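Long-range contact in probable tRNA pseudouridine synthase D (Methanosarcina mazei, PDB 1Z2Z), which probably converts uridine 13 of transfer RNAs to pseudouridine, as a member of the TruD family of pseudouridine synthases: residues 6-18 with 276-288. Sequence-based numbering, arbitrary orientation.
Sequences IEKQIGINLYSTD and YIYNIILCRRIEA
Leu14 lays its two methyl branches over residues 283-287 of helix 263-287, touching three residues at once. CD2 reaches Cys283 CB at 3.5 Å and the aliphatic part of Glu287, whose CG is 3.9 Å from it, while CD1 rests 3.9 Å from CG2 of Ile286. The fork can straddle the turn because CG is placed between the backbone N and the carbonyl carbon (chi1 57°), with the leucine side chain running at a slant across that of Ile286. Replaced by an alanine, which has neither branch, Leu14 would probably leave Cys283 CB and Ile286 CG2 without their apolar cover from this segment. Beside Leu14, the side chain of Asn13 brings OD1 to 3.4 Å from SG of Cys283.

Toward residue 276 the helix meets mainly backbone. Gly11 comes close to it, with CA 3.6 Å from CG1 of Ile280 and the CA atoms of these two residues 4.5 Å apart. A side chain on Gly11 would run into CB of Asn279 and O of Tyr276, and its positive phi (87°) suits a residue without one. The Tyr276 ring turns the edge carrying CD1 to the carbonyl carbon of Ile10, 3.4 Å away, while CD1 of Ile280 covers one of its faces. CG1 of Ile12 packs against the side chain of Asn279.

Helix 352-363 packs on helix 263-287 at Ile280 and Arg284. Arg427 of helix 423-430 forms a salt bridge with Glu7 and a hydrogen bond to the carbonyl O of Leu14, so segment 6-18 runs between helix 263-287 and helix 423-430. Van der Waals fit, with close glycine packing at one end and leucine packing at the other, therefore appears to account for most of the attachment between these segments.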
loop_
_atom_site.group_PDB
_atom_site.type_symbol
_atom_site.label_atom_id
_atom_site.label_comp_id
_atom_site.label_asym_id
_atom_site.label_seq_id
_atom_site.Cartn_x
_atom_site.Cartn_y
_atom_site.Cartn_z
ATOM N N ILE A 6 -14.387 -8.071 -2.346
ATOM C CA ILE A 6 -13.585 -6.872 -2.501
ATOM C C ILE A 6 -12.133 -7.191 -2.797
ATOM O O ILE A 6 -11.531 -6.591 -3.686
ATOM C CB ILE A 6 -13.706 -5.959 -1.251
ATOM C CG1 ILE A 6 -15.070 -5.290 -1.269
ATOM C CG2 ILE A 6 -12.635 -4.879 -1.253
ATOM C CD1 ILE A 6 -15.432 -4.730 -2.636
ATOM N N GLU A 7 -11.584 -8.150 -2.066
ATOM C CA GLU A 7 -10.203 -8.559 -2.257
ATOM C C GLU A 7 -10.019 -9.497 -3.471
ATOM O O GLU A 7 -8.943 -9.549 -4.062
ATOM C CB GLU A 7 -9.668 -9.211 -0.969
ATOM C CG GLU A 7 -9.324 -8.211 0.144
ATOM C CD GLU A 7 -8.890 -8.880 1.445
ATOM O OE1 GLU A 7 -8.356 -8.181 2.337
ATOM O OE2 GLU A 7 -9.092 -10.105 1.578
ATOM N N LYS A 8 -11.057 -10.225 -3.861
ATOM C CA LYS A 8 -10.917 -11.113 -5.008
ATOM C C LYS A 8 -10.965 -10.290 -6.287
ATOM O O LYS A 8 -10.438 -10.705 -7.319
ATOM C CB LYS A 8 -12.029 -12.172 -5.015
ATOM C CG LYS A 8 -12.060 -13.036 -3.757
ATOM C CD LYS A 8 -13.403 -13.757 -3.564
ATOM C CE LYS A 8 -13.351 -15.214 -4.006
ATOM N NZ LYS A 8 -14.635 -15.924 -3.741
ATOM N N GLN A 9 -11.580 -9.115 -6.212
ATOM C CA GLN A 9 -11.709 -8.234 -7.374
ATOM C C GLN A 9 -10.416 -7.505 -7.702
ATOM O O GLN A 9 -10.354 -6.714 -8.651
ATOM C CB GLN A 9 -12.813 -7.216 -7.142
ATOM C CG GLN A 9 -14.182 -7.829 -7.029
ATOM C CD GLN A 9 -15.181 -6.867 -6.428
ATOM O OE1 GLN A 9 -16.384 -7.141 -6.389
ATOM N NE2 GLN A 9 -14.689 -5.728 -5.945
ATOM N N ILE A 10 -9.394 -7.763 -6.894
ATOM C CA ILE A 10 -8.086 -7.172 -7.100
ATOM C C ILE A 10 -6.998 -8.237 -7.015
ATOM O O ILE A 10 -5.911 -7.976 -6.502
ATOM C CB ILE A 10 -7.773 -6.064 -6.079
ATOM C CG1 ILE A 10 -7.868 -6.617 -4.663
ATOM C CG2 ILE A 10 -8.717 -4.881 -6.286
ATOM C CD1 ILE A 10 -7.612 -5.579 -3.597
ATOM N N GLY A 11 -7.310 -9.439 -7.497
ATOM C CA GLY A 11 -6.336 -10.513 -7.530
ATOM C C GLY A 11 -6.155 -11.424 -6.337
ATOM O O GLY A 11 -5.972 -12.633 -6.503
ATOM N N ILE A 12 -6.179 -10.856 -5.138
ATOM C CA ILE A 12 -6.025 -11.646 -3.921
ATOM C C ILE A 12 -7.251 -12.528 -3.786
ATOM O O ILE A 12 -8.340 -12.126 -4.181
ATOM C CB ILE A 12 -5.943 -10.737 -2.720
ATOM C CG1 ILE A 12 -4.858 -9.691 -2.994
ATOM C CG2 ILE A 12 -5.723 -11.570 -1.448
ATOM C CD1 ILE A 12 -4.791 -8.572 -1.981
ATOM N N ASN A 13 -7.079 -13.729 -3.246
ATOM C CA ASN A 13 -8.207 -14.634 -3.092
ATOM C C ASN A 13 -7.918 -15.747 -2.103
ATOM O O ASN A 13 -8.524 -16.809 -2.171
ATOM C CB ASN A 13 -8.584 -15.254 -4.435
ATOM C CG ASN A 13 -7.744 -16.471 -4.769
ATOM O OD1 ASN A 13 -6.511 -16.439 -4.707
ATOM N ND2 ASN A 13 -8.413 -17.559 -5.131
ATOM N N LEU A 14 -6.997 -15.512 -1.182
ATOM C CA LEU A 14 -6.676 -16.537 -0.203
ATOM C C LEU A 14 -5.799 -15.998 0.902
ATOM O O LEU A 14 -5.753 -14.797 1.123
ATOM C CB LEU A 14 -5.988 -17.716 -0.885
ATOM C CG LEU A 14 -4.724 -17.366 -1.659
ATOM C CD1 LEU A 14 -3.471 -17.649 -0.844
ATOM C CD2 LEU A 14 -4.722 -18.193 -2.909
ATOM N N TYR A 15 -5.093 -16.903 1.574
ATOM C CA TYR A 15 -4.226 -16.560 2.697
ATOM C C TYR A 15 -3.051 -17.534 2.777
ATOM O O TYR A 15 -3.251 -18.750 2.748
ATOM C CB TYR A 15 -5.022 -16.648 4.002
ATOM C CG TYR A 15 -6.235 -15.744 4.084
ATOM C CD1 TYR A 15 -6.114 -14.424 4.513
ATOM C CD2 TYR A 15 -7.513 -16.218 3.775
ATOM C CE1 TYR A 15 -7.237 -13.600 4.645
ATOM C CE2 TYR A 15 -8.643 -15.396 3.904
ATOM C CZ TYR A 15 -8.495 -14.092 4.341
ATOM O OH TYR A 15 -9.588 -13.272 4.478
ATOM N N SER A 16 -1.832 -17.012 2.896
ATOM C CA SER A 16 -0.654 -17.875 2.989
ATOM C C SER A 16 -0.768 -18.776 4.228
ATOM O O SER A 16 -0.152 -19.845 4.306
ATOM C CB SER A 16 0.624 -17.035 3.076
ATOM O OG SER A 16 0.950 -16.724 4.417
ATOM N N THR A 17 -1.564 -18.340 5.197
ATOM C CA THR A 17 -1.764 -19.106 6.418
ATOM C C THR A 17 -3.127 -19.803 6.364
ATOM O O THR A 17 -4.090 -19.249 5.835
ATOM C CB THR A 17 -1.737 -18.188 7.646
ATOM O OG1 THR A 17 -2.830 -17.266 7.561
ATOM C CG2 THR A 17 -0.426 -17.412 7.713
ATOM N N ASP A 18 -3.206 -21.014 6.909
ATOM C CA ASP A 18 -4.464 -21.766 6.917
ATOM C C ASP A 18 -5.186 -21.644 8.266
ATOM O O ASP A 18 -6.125 -22.391 8.546
ATOM C CB ASP A 18 -4.192 -23.239 6.628
ATOM C CG ASP A 18 -3.230 -23.843 7.619
ATOM O OD1 ASP A 18 -2.099 -24.201 7.211
ATOM O OD2 ASP A 18 -3.600 -23.944 8.813
ATOM N N TYR A 276 -2.543 -5.967 -10.073
ATOM C CA TYR A 276 -3.626 -6.929 -10.072
ATOM C C TYR A 276 -3.094 -8.302 -10.474
ATOM O O TYR A 276 -3.193 -9.281 -9.722
ATOM C CB TYR A 276 -4.686 -6.489 -11.060
ATOM C CG TYR A 276 -5.745 -7.518 -11.321
ATOM C CD1 TYR A 276 -6.681 -7.852 -10.344
ATOM C CD2 TYR A 276 -5.839 -8.139 -12.564
ATOM C CE1 TYR A 276 -7.687 -8.777 -10.610
ATOM C CE2 TYR A 276 -6.839 -9.063 -12.834
ATOM C CZ TYR A 276 -7.757 -9.376 -11.859
ATOM O OH TYR A 276 -8.745 -10.287 -12.150
ATOM N N ILE A 277 -2.524 -8.357 -11.676
ATOM C CA ILE A 277 -1.973 -9.592 -12.210
ATOM C C ILE A 277 -0.944 -10.165 -11.244
ATOM O O ILE A 277 -0.890 -11.377 -11.001
ATOM C CB ILE A 277 -1.341 -9.338 -13.587
ATOM C CG1 ILE A 277 -2.455 -8.947 -14.575
ATOM C CG2 ILE A 277 -0.566 -10.571 -14.038
ATOM C CD1 ILE A 277 -1.999 -8.289 -15.883
ATOM N N TYR A 278 -0.148 -9.281 -10.665
ATOM C CA TYR A 278 0.854 -9.719 -9.725
ATOM C C TYR A 278 0.228 -10.452 -8.517
ATOM O O TYR A 278 0.768 -11.451 -8.038
ATOM C CB TYR A 278 1.695 -8.519 -9.288
ATOM C CG TYR A 278 2.492 -8.776 -8.054
ATOM C CD1 TYR A 278 1.907 -8.707 -6.803
ATOM C CD2 TYR A 278 3.834 -9.095 -8.129
ATOM C CE1 TYR A 278 2.637 -8.945 -5.656
ATOM C CE2 TYR A 278 4.578 -9.332 -6.989
ATOM C CZ TYR A 278 3.972 -9.252 -5.755
ATOM O OH TYR A 278 4.718 -9.455 -4.616
ATOM N N ASN A 279 -0.911 -9.966 -8.031
ATOM C CA ASN A 279 -1.585 -10.600 -6.894
ATOM C C ASN A 279 -2.008 -12.009 -7.250
ATOM O O ASN A 279 -1.699 -12.964 -6.543
ATOM C CB ASN A 279 -2.829 -9.800 -6.492
ATOM C CG ASN A 279 -2.500 -8.599 -5.638
ATOM O OD1 ASN A 279 -3.122 -7.545 -5.770
ATOM N ND2 ASN A 279 -1.532 -8.753 -4.744
ATOM N N ILE A 280 -2.740 -12.128 -8.346
ATOM C CA ILE A 280 -3.203 -13.429 -8.804
ATOM C C ILE A 280 -2.026 -14.391 -8.795
ATOM O O ILE A 280 -2.071 -15.431 -8.135
ATOM C CB ILE A 280 -3.752 -13.325 -10.221
ATOM C CG1 ILE A 280 -4.786 -12.198 -10.271
ATOM C CG2 ILE A 280 -4.379 -14.623 -10.631
ATOM C CD1 ILE A 280 -5.387 -12.001 -11.617
ATOM N N ILE A 281 -0.969 -14.019 -9.522
ATOM C CA ILE A 281 0.237 -14.835 -9.628
ATOM C C ILE A 281 0.772 -15.292 -8.281
ATOM O O ILE A 281 1.083 -16.469 -8.095
ATOM C CB ILE A 281 1.357 -14.078 -10.367
ATOM C CG1 ILE A 281 1.005 -13.959 -11.855
ATOM C CG2 ILE A 281 2.702 -14.792 -10.172
ATOM C CD1 ILE A 281 1.889 -13.010 -12.634
ATOM N N LEU A 282 0.881 -14.361 -7.344
ATOM C CA LEU A 282 1.390 -14.672 -6.019
ATOM C C LEU A 282 0.552 -15.737 -5.319
ATOM O O LEU A 282 1.070 -16.526 -4.518
ATOM C CB LEU A 282 1.416 -13.412 -5.168
ATOM C CG LEU A 282 2.614 -13.343 -4.224
ATOM C CD1 LEU A 282 2.562 -12.019 -3.474
ATOM C CD2 LEU A 282 2.617 -14.525 -3.256
ATOM N N CYS A 283 -0.744 -15.749 -5.627
ATOM C CA CYS A 283 -1.700 -16.694 -5.051
ATOM C C CYS A 283 -1.533 -18.060 -5.675
ATOM O O CYS A 283 -1.306 -19.057 -4.987
ATOM C CB CYS A 283 -3.131 -16.216 -5.310
ATOM S SG CYS A 283 -3.630 -14.739 -4.412
ATOM N N ARG A 284 -1.675 -18.088 -6.996
ATOM C CA ARG A 284 -1.543 -19.314 -7.764
ATOM C C ARG A 284 -0.274 -20.023 -7.298
ATOM O O ARG A 284 -0.264 -21.235 -7.114
ATOM C CB ARG A 284 -1.454 -18.979 -9.253
ATOM C CG ARG A 284 -2.160 -19.965 -10.146
ATOM C CD ARG A 284 -3.656 -19.979 -9.877
ATOM N NE ARG A 284 -4.360 -18.838 -10.458
ATOM C CZ ARG A 284 -5.627 -18.527 -10.184
ATOM N NH1 ARG A 284 -6.322 -19.273 -9.333
ATOM N NH2 ARG A 284 -6.205 -17.479 -10.762
ATOM N N ARG A 285 0.795 -19.264 -7.083
ATOM C CA ARG A 285 2.039 -19.865 -6.634
ATOM C C ARG A 285 1.923 -20.398 -5.213
ATOM O O ARG A 285 2.571 -21.384 -4.863
ATOM C CB ARG A 285 3.184 -18.861 -6.722
ATOM C CG ARG A 285 4.540 -19.441 -6.357
ATOM C CD ARG A 285 5.643 -18.610 -6.982
ATOM N NE ARG A 285 6.977 -19.136 -6.719
ATOM C CZ ARG A 285 7.487 -19.300 -5.505
ATOM N NH1 ARG A 285 8.714 -19.782 -5.366
ATOM N NH2 ARG A 285 6.772 -18.983 -4.435
ATOM N N ILE A 286 1.112 -19.740 -4.389
ATOM C CA ILE A 286 0.908 -20.186 -3.014
ATOM C C ILE A 286 0.042 -21.442 -3.063
ATOM O O ILE A 286 0.106 -22.287 -2.172
ATOM C CB ILE A 286 0.192 -19.113 -2.147
ATOM C CG1 ILE A 286 1.115 -17.907 -1.944
ATOM C CG2 ILE A 286 -0.200 -19.706 -0.791
ATOM C CD1 ILE A 286 0.469 -16.717 -1.234
ATOM N N GLU A 287 -0.773 -21.555 -4.105
ATOM C CA GLU A 287 -1.617 -22.727 -4.251
ATOM C C GLU A 287 -0.783 -23.885 -4.766
ATOM O O GLU A 287 -0.941 -25.015 -4.318
ATOM C CB GLU A 287 -2.761 -22.462 -5.222
ATOM C CG GLU A 287 -3.778 -21.468 -4.720
ATOM C CD GLU A 287 -4.894 -21.274 -5.711
ATOM O OE1 GLU A 287 -4.596 -21.067 -6.909
ATOM O OE2 GLU A 287 -6.066 -21.321 -5.296
ATOM N N ALA A 288 0.106 -23.600 -5.711
ATOM C CA ALA A 288 0.956 -24.633 -6.280
ATOM C C ALA A 288 1.790 -25.333 -5.208
ATOM O O ALA A 288 2.376 -26.384 -5.467
ATOM C CB ALA A 288 1.866 -24.035 -7.343
#